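PDB 1H1O: cytochrome c-552 from Thiobacillus ferrooxidans, which carries electrons in the periplasm as a high-potential cytochrome c with two haem groups, one in each of its two cytochrome c domains. Local coordinates for residues A36-K40 with S41-A45; D57-G60 with E61-W65; I144-Q147 with L148-H152. All coordinates share one frame; numbering follows the deposited sequence.

Contact 1: A36-K40 with S41-A45; sequences AGQHK and SYMEA. With HEM (protoporphyrin IX containing Fe), chain D.
Gln38 meets both Tyr42 and Met43 with the aliphatic part of its side chain, at the point where the loop turns into helix 40-51. Its CB lies 3.3 Å from Met43 SD, and its CG comes 3.4 Å from Tyr42 CD2, approaching the phenol ring obliquely with the amide plane turned 57° from it. The sulfur gets there because Met43 CG stands beside its own backbone N and the chain then bends at chi2 (-65°). A flexible thioether suits this place, since SD is also 3.8 Å from methyl CMA of the haem (chain D). Tyr42 reaches the same haem at its propionate: with CG trans to the backbone N (chi1 180°), the ring carries its hydroxyl there, and OH donates to O2A at 2.6 Å. The carboxylate sits at the ring edge, and Arg156 also bonds to this hydroxyl. This is the first turn of a helix in the cytochrome c fold, with His39 as N-cap residue. Met43 N donates to His39 O at 2.9 Å and Glu44 N to Lys40 O at 2.8 Å, fixing the turn from which Tyr42 and Met43 project. Behind it, Gln38 OE1 accepts from His39 N at 3.1 Å and from Arg135 N, so a glutamine can brace the loop with its amide while its methylenes pack. Farther out, Met43 rests on Phe83 of helix 73-85.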
# COMPACT_ATOMS: atom_id res chain seq x y z
N ALA A 36 9.07 -4.28 -1.03
CA ALA A 36 9.87 -4.61 -2.21
C ALA A 36 9.32 -3.99 -3.51
O ALA A 36 8.16 -4.20 -3.87
CB ALA A 36 9.98 -6.12 -2.35
N GLY A 37 10.16 -3.23 -4.19
CA GLY A 37 9.74 -2.64 -5.45
C GLY A 37 8.83 -1.44 -5.37
O GLY A 37 8.43 -0.90 -6.41
N GLN A 38 8.47 -1.01 -4.16
CA GLN A 38 7.61 0.16 -4.03
C GLN A 38 8.46 1.32 -4.56
O GLN A 38 9.68 1.32 -4.40
CB GLN A 38 7.24 0.38 -2.56
CG GLN A 38 6.15 1.43 -2.34
CD GLN A 38 4.93 1.18 -3.24
OE1 GLN A 38 4.84 1.72 -4.34
NE2 GLN A 38 4.01 0.34 -2.77
N HIS A 39 7.82 2.29 -5.18
CA HIS A 39 8.56 3.42 -5.75
C HIS A 39 9.22 4.28 -4.68
O HIS A 39 8.66 4.53 -3.61
CB HIS A 39 7.63 4.25 -6.63
CG HIS A 39 6.94 3.43 -7.68
ND1 HIS A 39 7.63 2.72 -8.63
CD2 HIS A 39 5.63 3.16 -7.88
CE1 HIS A 39 6.78 2.03 -9.37
NE2 HIS A 39 5.56 2.28 -8.93
N LYS A 40 10.44 4.72 -4.99
CA LYS A 40 11.24 5.53 -4.09
C LYS A 40 10.48 6.71 -3.51
O LYS A 40 10.33 6.84 -2.29
CB LYS A 40 12.50 6.02 -4.81
CG LYS A 40 13.48 4.89 -5.16
CD LYS A 40 14.77 5.40 -5.82
CE LYS A 40 14.58 5.72 -7.30
NZ LYS A 40 14.35 4.48 -8.09
N SER A 41 10.00 7.59 -4.38
CA SER A 41 9.27 8.76 -3.93
C SER A 41 8.12 8.38 -3.02
O SER A 41 7.82 9.10 -2.07
CB SER A 41 8.72 9.52 -5.14
OG SER A 41 8.11 8.61 -6.03
N TYR A 42 7.46 7.27 -3.30
CA TYR A 42 6.35 6.89 -2.44
C TYR A 42 6.86 6.50 -1.05
O TYR A 42 6.39 7.02 -0.03
CB TYR A 42 5.57 5.72 -3.03
CG TYR A 42 4.44 5.33 -2.11
CD1 TYR A 42 3.28 6.10 -2.06
CD2 TYR A 42 4.53 4.22 -1.27
CE1 TYR A 42 2.25 5.78 -1.20
CE2 TYR A 42 3.50 3.89 -0.41
CZ TYR A 42 2.36 4.68 -0.38
OH TYR A 42 1.30 4.36 0.43
N MET A 43 7.82 5.57 -1.03
CA MET A 43 8.41 5.09 0.22
C MET A 43 8.83 6.30 1.02
O MET A 43 8.51 6.44 2.21
CB MET A 43 9.65 4.24 -0.06
CG MET A 43 9.40 2.95 -0.79
SD MET A 43 8.43 1.82 0.22
CE MET A 43 9.77 0.97 1.19
N GLU A 44 9.56 7.17 0.34
CA GLU A 44 10.09 8.37 0.95
C GLU A 44 8.98 9.22 1.53
O GLU A 44 9.08 9.69 2.66
CB GLU A 44 10.84 9.17 -0.11
CG GLU A 44 12.03 9.94 0.40
CD GLU A 44 12.72 10.69 -0.72
OE1 GLU A 44 12.22 11.77 -1.10
OE2 GLU A 44 13.75 10.19 -1.23
N ALA A 45 7.91 9.42 0.76
CA ALA A 45 6.79 10.22 1.23
C ALA A 45 6.19 9.61 2.49
O ALA A 45 5.94 10.31 3.47
CB ALA A 45 5.73 10.34 0.16
CHA HEM D . 4.18 0.62 6.74
CHB HEM D . 8.82 1.65 6.05
CHC HEM D . 9.90 -0.68 10.13
CHD HEM D . 5.33 -1.80 10.76
C1A HEM D . 5.35 1.12 6.18
C2A HEM D . 5.44 1.91 4.97
C3A HEM D . 6.75 2.20 4.77
C4A HEM D . 7.46 1.58 5.87
CMA HEM D . 7.41 3.00 3.67
CAA HEM D . 4.26 2.33 4.12
CBA HEM D . 4.01 1.37 2.93
CGA HEM D . 2.90 1.69 2.12
O1A HEM D . 2.58 0.80 1.25
O2A HEM D . 2.25 2.75 2.22
C1B HEM D . 9.51 1.10 7.11
C2B HEM D . 10.94 1.25 7.27
C3B HEM D . 11.25 0.62 8.44
C4B HEM D . 10.01 0.06 8.95
CMB HEM D . 11.83 1.99 6.30
CAB HEM D . 12.58 0.49 9.13
CBB HEM D . 13.23 1.83 9.55
C1C HEM D . 8.76 -1.20 10.66
C2C HEM D . 8.69 -1.95 11.88
C3C HEM D . 7.38 -2.25 12.05
C4C HEM D . 6.68 -1.71 10.94
CMC HEM D . 9.90 -2.27 12.73
CAC HEM D . 6.69 -3.02 13.19
CBC HEM D . 6.95 -2.41 14.60
C1D HEM D . 4.60 -1.24 9.72
C2D HEM D . 3.16 -1.35 9.61
C3D HEM D . 2.85 -0.65 8.50
C4D HEM D . 4.09 -0.15 7.92
CMD HEM D . 2.28 -2.07 10.60
CAD HEM D . 1.51 -0.35 7.93
CBD HEM D . 0.93 0.82 8.88
CGD HEM D . -0.07 1.65 8.35
O1D HEM D . -1.13 1.13 7.97
O2D HEM D . 0.08 2.90 8.29
NA HEM D . 6.59 0.92 6.71
NB HEM D . 8.95 0.37 8.14
NC HEM D . 7.51 -1.06 10.09
ND HEM D . 5.15 -0.52 8.69
FE HEM D . 7.05 -0.11 8.40

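Contact 2: D57-G60 with E61-W65; sequences DQNG and EIYMW. With HEM (protoporphyrin IX containing Fe), chain D.
Met64 and Gly60 meet where helix 58-63 ends, and the contact supplies an axial ligand: Met64 SD binds the iron of the haem (chain D) at 2.2 Å, with His20 as the other axial ligand. A soft thioether sulfur is the classic partner of histidine in high-potential cytochromes c.

Backbone hydrogen bonds hold this ligand in place. Gly60 O accepts from two donors, Trp65 N at 2.9 Å, almost in line with the carbonyl, and Met64 N, also at 2.9 Å but 39° out of the carbonyl plane. At the other end Asp57 is the N-cap: chi1 of 49° swings its carboxylate back over the turn, and OD1 accepts from Gly60 N at 3.0 Å. The same OD1 lies 2.6 Å from propionate O2D, so one of the two acids probably holds a proton. Glycine suits position 60, as a CB would clash with Asp57 OD1.

In the van der Waals contacts, Tyr63 CB packs 3.4 Å from haem CMD, while Ile62 CG2 lies over the centre of one face of the tyrosine ring.

Helix 40-51 backs the site through Leu47 and Tyr50, which touch Met64, while Asp57, Gln58 and Asn59 face helix 141-153.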
# COMPACT_ATOMS: atom_id res chain seq x y z
N ASP A 57 -2.94 7.23 10.50
CA ASP A 57 -3.89 6.14 10.66
C ASP A 57 -3.36 5.26 11.80
O ASP A 57 -2.16 5.21 12.04
CB ASP A 57 -4.03 5.32 9.37
CG ASP A 57 -2.69 4.93 8.79
OD1 ASP A 57 -2.01 4.05 9.35
OD2 ASP A 57 -2.32 5.52 7.76
N GLN A 58 -4.26 4.58 12.50
CA GLN A 58 -3.90 3.74 13.63
C GLN A 58 -2.63 2.89 13.54
O GLN A 58 -1.74 3.07 14.35
CB GLN A 58 -5.06 2.82 13.97
CG GLN A 58 -4.97 2.23 15.35
CD GLN A 58 -6.05 1.23 15.59
OE1 GLN A 58 -5.89 0.05 15.27
NE2 GLN A 58 -7.17 1.68 16.14
N ASN A 59 -2.56 1.97 12.58
CA ASN A 59 -1.38 1.13 12.46
C ASN A 59 -0.12 1.93 12.23
O ASN A 59 0.98 1.54 12.66
CB ASN A 59 -1.54 0.09 11.35
CG ASN A 59 -2.57 -0.97 11.69
OD1 ASN A 59 -3.01 -1.07 12.84
ND2 ASN A 59 -2.95 -1.78 10.71
N GLY A 60 -0.27 3.06 11.56
CA GLY A 60 0.88 3.91 11.28
C GLY A 60 1.41 4.53 12.55
O GLY A 60 2.62 4.60 12.78
N GLU A 61 0.49 4.99 13.40
CA GLU A 61 0.90 5.60 14.65
C GLU A 61 1.60 4.55 15.52
O GLU A 61 2.71 4.77 16.00
CB GLU A 61 -0.33 6.14 15.39
CG GLU A 61 0.02 6.86 16.68
CD GLU A 61 -1.21 7.47 17.34
OE1 GLU A 61 -2.21 7.70 16.62
OE2 GLU A 61 -1.19 7.73 18.57
N ILE A 62 0.95 3.40 15.66
CA ILE A 62 1.46 2.32 16.49
C ILE A 62 2.75 1.65 16.03
O ILE A 62 3.67 1.50 16.82
CB ILE A 62 0.41 1.21 16.66
CG1 ILE A 62 -0.87 1.81 17.24
CG2 ILE A 62 0.95 0.12 17.57
CD1 ILE A 62 -2.01 0.82 17.30
N TYR A 63 2.82 1.26 14.75
CA TYR A 63 3.99 0.56 14.25
C TYR A 63 5.00 1.33 13.41
O TYR A 63 6.05 0.77 13.07
CB TYR A 63 3.56 -0.67 13.47
CG TYR A 63 2.67 -1.60 14.24
CD1 TYR A 63 1.30 -1.58 14.05
CD2 TYR A 63 3.21 -2.51 15.16
CE1 TYR A 63 0.47 -2.43 14.76
CE2 TYR A 63 2.38 -3.37 15.88
CZ TYR A 63 1.01 -3.32 15.68
OH TYR A 63 0.18 -4.16 16.38
N MET A 64 4.72 2.58 13.07
CA MET A 64 5.68 3.32 12.26
C MET A 64 6.15 4.64 12.83
O MET A 64 7.27 5.07 12.53
CB MET A 64 5.12 3.56 10.86
CG MET A 64 5.15 2.33 9.98
SD MET A 64 6.82 1.71 9.70
CE MET A 64 7.69 3.17 9.18
N TRP A 65 5.34 5.30 13.64
CA TRP A 65 5.79 6.57 14.20
C TRP A 65 7.06 6.34 14.99
O TRP A 65 8.01 7.12 14.90
CB TRP A 65 4.74 7.19 15.11
CG TRP A 65 3.61 7.81 14.37
CD1 TRP A 65 3.33 7.66 13.04
CD2 TRP A 65 2.58 8.62 14.92
NE1 TRP A 65 2.18 8.34 12.73
CE2 TRP A 65 1.69 8.94 13.87
CE3 TRP A 65 2.31 9.12 16.21
CZ2 TRP A 65 0.56 9.72 14.05
CZ3 TRP A 65 1.18 9.91 16.39
CH2 TRP A 65 0.32 10.20 15.32
CHA HEM D . 4.18 0.62 6.74
CHB HEM D . 8.82 1.65 6.05
CHC HEM D . 9.90 -0.68 10.13
CHD HEM D . 5.33 -1.80 10.76
C1A HEM D . 5.35 1.12 6.18
C2A HEM D . 5.44 1.91 4.97
C3A HEM D . 6.75 2.20 4.77
C4A HEM D . 7.46 1.58 5.87
CMA HEM D . 7.41 3.00 3.67
CAA HEM D . 4.26 2.33 4.12
CBA HEM D . 4.01 1.37 2.93
CGA HEM D . 2.90 1.69 2.12
O1A HEM D . 2.58 0.80 1.25
O2A HEM D . 2.25 2.75 2.22
C1B HEM D . 9.51 1.10 7.11
C2B HEM D . 10.94 1.25 7.27
C3B HEM D . 11.25 0.62 8.44
C4B HEM D . 10.01 0.06 8.95
CMB HEM D . 11.83 1.99 6.30
CAB HEM D . 12.58 0.49 9.13
CBB HEM D . 13.23 1.83 9.55
C1C HEM D . 8.76 -1.20 10.66
C2C HEM D . 8.69 -1.95 11.88
C3C HEM D . 7.38 -2.25 12.05
C4C HEM D . 6.68 -1.71 10.94
CMC HEM D . 9.90 -2.27 12.73
CAC HEM D . 6.69 -3.02 13.19
CBC HEM D . 6.95 -2.41 14.60
C1D HEM D . 4.60 -1.24 9.72
C2D HEM D . 3.16 -1.35 9.61
C3D HEM D . 2.85 -0.65 8.50
C4D HEM D . 4.09 -0.15 7.92
CMD HEM D . 2.28 -2.07 10.60
CAD HEM D . 1.51 -0.35 7.93
CBD HEM D . 0.93 0.82 8.88
CGD HEM D . -0.07 1.65 8.35
O1D HEM D . -1.13 1.13 7.97
O2D HEM D . 0.08 2.90 8.29
NA HEM D . 6.59 0.92 6.71
NB HEM D . 8.95 0.37 8.14
NC HEM D . 7.51 -1.06 10.09
ND HEM D . 5.15 -0.52 8.69
FE HEM D . 7.05 -0.11 8.40

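Contact 3: I144-Q147 with L148-H152; sequences IIQQ and LTYFH. With ZN (zinc ion), chain H; HEM (protoporphyrin IX containing Fe), chain C.
Gln146 lays its amide over the ring of Tyr150, one helical turn on, the two planes only 24° apart. Gln146 OE1 stands 3.3 Å above the ring plane, over its centre, and CG comes 3.4 Å from Tyr150 CE1. The glutamine starts out extended (chi1 -179°) and then bends at chi2 (56°), which folds the amide back across the phenol. Gln147 approaches the same ring from its edge, its amide plane steeply inclined to it. Beyond them the tyrosine hydroxyl bonds to Asn59 N; a leucine here would probably leave that N-H without its acceptor and the Gln146 amide without a flat surface to lie on.

On the haem side, Ile144 and Leu148 run side by side, with CG2 and CD1 3.9 Å apart, and Leu148 CD2 lies 3.6 Å from CHB of the haem of chain C. Phe151 turns its ring edge to that haem, CE2 3.6 Å from C2A, hydrocarbon suiting the apolar wall. Thr149 OG1 donates to Ile145 O at 2.6 Å, on the opposite face from Thr149 N. His152 NE2 binds zinc at 2.3 Å.

With Ile144, Leu148 and Phe151 facing the porphyrin and Gln146 and Tyr150 facing helix 58-63, this helix lines a cytochrome c haem pocket.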
# COMPACT_ATOMS: atom_id res chain seq x y z
N ILE A 144 -4.23 -3.86 1.84
CA ILE A 144 -4.98 -3.03 0.90
C ILE A 144 -6.33 -2.66 1.50
O ILE A 144 -6.71 -1.48 1.56
CB ILE A 144 -5.18 -3.77 -0.42
CG1 ILE A 144 -3.82 -3.94 -1.11
CG2 ILE A 144 -6.18 -3.02 -1.31
CD1 ILE A 144 -3.87 -4.72 -2.36
N ILE A 145 -7.05 -3.67 1.97
CA ILE A 145 -8.36 -3.46 2.59
C ILE A 145 -8.24 -2.48 3.75
O ILE A 145 -9.07 -1.59 3.92
CB ILE A 145 -8.93 -4.77 3.12
CG1 ILE A 145 -9.13 -5.75 1.96
CG2 ILE A 145 -10.24 -4.50 3.89
CD1 ILE A 145 -9.66 -7.10 2.37
N GLN A 146 -7.19 -2.65 4.54
CA GLN A 146 -6.98 -1.78 5.69
C GLN A 146 -6.75 -0.34 5.26
O GLN A 146 -7.26 0.59 5.89
CB GLN A 146 -5.78 -2.24 6.51
CG GLN A 146 -5.54 -1.36 7.73
CD GLN A 146 -6.78 -1.28 8.61
OE1 GLN A 146 -7.62 -0.38 8.47
NE2 GLN A 146 -6.92 -2.24 9.51
N GLN A 147 -5.98 -0.14 4.21
CA GLN A 147 -5.73 1.21 3.77
C GLN A 147 -6.99 1.82 3.14
O GLN A 147 -7.28 2.98 3.33
CB GLN A 147 -4.54 1.23 2.82
CG GLN A 147 -3.28 0.67 3.47
CD GLN A 147 -3.00 1.33 4.80
OE1 GLN A 147 -2.70 0.66 5.81
NE2 GLN A 147 -3.10 2.65 4.82
N LEU A 148 -7.75 1.02 2.40
CA LEU A 148 -8.96 1.54 1.80
C LEU A 148 -9.91 1.94 2.93
O LEU A 148 -10.64 2.92 2.84
CB LEU A 148 -9.59 0.50 0.88
CG LEU A 148 -8.78 0.35 -0.42
CD1 LEU A 148 -9.39 -0.73 -1.29
CD2 LEU A 148 -8.75 1.71 -1.14
N THR A 149 -9.88 1.18 4.02
CA THR A 149 -10.72 1.48 5.17
C THR A 149 -10.29 2.82 5.77
O THR A 149 -11.12 3.67 6.09
CB THR A 149 -10.60 0.37 6.21
OG1 THR A 149 -10.97 -0.87 5.60
CG2 THR A 149 -11.52 0.64 7.41
N TYR A 150 -8.97 2.99 5.92
CA TYR A 150 -8.41 4.23 6.49
C TYR A 150 -8.72 5.44 5.60
O TYR A 150 -8.97 6.54 6.09
CB TYR A 150 -6.89 4.09 6.63
CG TYR A 150 -6.40 3.22 7.78
CD1 TYR A 150 -5.19 2.54 7.66
CD2 TYR A 150 -7.08 3.14 8.99
CE1 TYR A 150 -4.67 1.80 8.70
CE2 TYR A 150 -6.57 2.39 10.06
CZ TYR A 150 -5.35 1.73 9.91
OH TYR A 150 -4.78 0.97 10.91
N PHE A 151 -8.68 5.23 4.29
CA PHE A 151 -8.98 6.29 3.33
C PHE A 151 -10.47 6.62 3.35
O PHE A 151 -10.86 7.78 3.29
CB PHE A 151 -8.58 5.86 1.92
CG PHE A 151 -7.10 5.89 1.67
CD1 PHE A 151 -6.36 7.02 1.97
CD2 PHE A 151 -6.47 4.82 1.06
CE1 PHE A 151 -5.00 7.09 1.65
CE2 PHE A 151 -5.10 4.89 0.74
CZ PHE A 151 -4.38 6.02 1.03
N HIS A 152 -11.28 5.57 3.40
CA HIS A 152 -12.72 5.71 3.43
C HIS A 152 -13.09 6.36 4.75
O HIS A 152 -13.98 7.20 4.82
CB HIS A 152 -13.36 4.34 3.32
CG HIS A 152 -14.85 4.39 3.22
ND1 HIS A 152 -15.51 4.80 2.08
CD2 HIS A 152 -15.81 4.11 4.13
CE1 HIS A 152 -16.81 4.77 2.30
NE2 HIS A 152 -17.02 4.36 3.53
ZN ZN H . -18.89 4.57 4.85
CHA HEM C . -2.66 4.97 -2.48
CHB HEM C . -6.21 1.99 -3.69
CHC HEM C . -7.51 5.07 -7.16
CHD HEM C . -3.95 7.99 -5.97
C1A HEM C . -3.52 3.87 -2.50
C2A HEM C . -3.45 2.75 -1.58
C3A HEM C . -4.44 1.89 -1.92
C4A HEM C . -5.12 2.52 -3.05
CMA HEM C . -4.83 0.58 -1.30
CAA HEM C . -2.46 2.62 -0.48
CBA HEM C . -1.14 2.01 -0.92
CGA HEM C . -0.27 1.71 0.12
O1A HEM C . 0.76 1.06 -0.22
O2A HEM C . -0.44 2.06 1.29
C1B HEM C . -6.87 2.59 -4.75
C2B HEM C . -8.03 2.02 -5.37
C3B HEM C . -8.41 2.91 -6.32
C4B HEM C . -7.46 3.99 -6.30
CMB HEM C . -8.65 0.71 -4.95
CAB HEM C . -9.58 2.89 -7.24
CBB HEM C . -10.94 2.68 -6.53
C1C HEM C . -6.66 6.12 -7.16
C2C HEM C . -6.74 7.25 -8.05
C3C HEM C . -5.73 8.07 -7.67
C4C HEM C . -5.04 7.45 -6.60
CMC HEM C . -7.79 7.39 -9.13
CAC HEM C . -5.31 9.46 -8.21
CBC HEM C . -6.49 10.48 -8.27
C1D HEM C . -3.27 7.43 -4.90
C2D HEM C . -2.13 8.06 -4.25
C3D HEM C . -1.78 7.22 -3.27
C4D HEM C . -2.70 6.06 -3.33
CMD HEM C . -1.55 9.39 -4.64
CAD HEM C . -0.68 7.36 -2.25
CBD HEM C . -1.15 8.35 -1.09
CGD HEM C . -0.08 8.83 -0.30
O1D HEM C . 0.76 9.67 -0.78
O2D HEM C . 0.05 8.44 0.89
NA HEM C . -4.53 3.72 -3.38
NB HEM C . -6.52 3.80 -5.32
NC HEM C . -5.60 6.26 -6.27
ND HEM C . -3.59 6.21 -4.33
FE HEM C . -5.06 5.00 -4.85

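How the contacts relate
Contacts 1 and 2 serve the same haem, that of chain D, although their centres are 18 Å apart and their nearest atoms about 8 Å: contact 1 reaches a propionate and a ring methyl, contact 2 supplies the axial methionine. Contact 3 belongs to the second cytochrome c domain and lines the other haem. It touches contact 2 across the domain boundary, where the hydrogen bond between Asn59 N and Tyr150 OH spans 3.0 Å and Asp57 CB packs 3.5 Å from Tyr150 CD1. Contact 1, about 6 Å from contact 3 at the nearest atoms, does not touch it, but Tyr42 also touches the second haem. All three therefore border the region between the two redox centres.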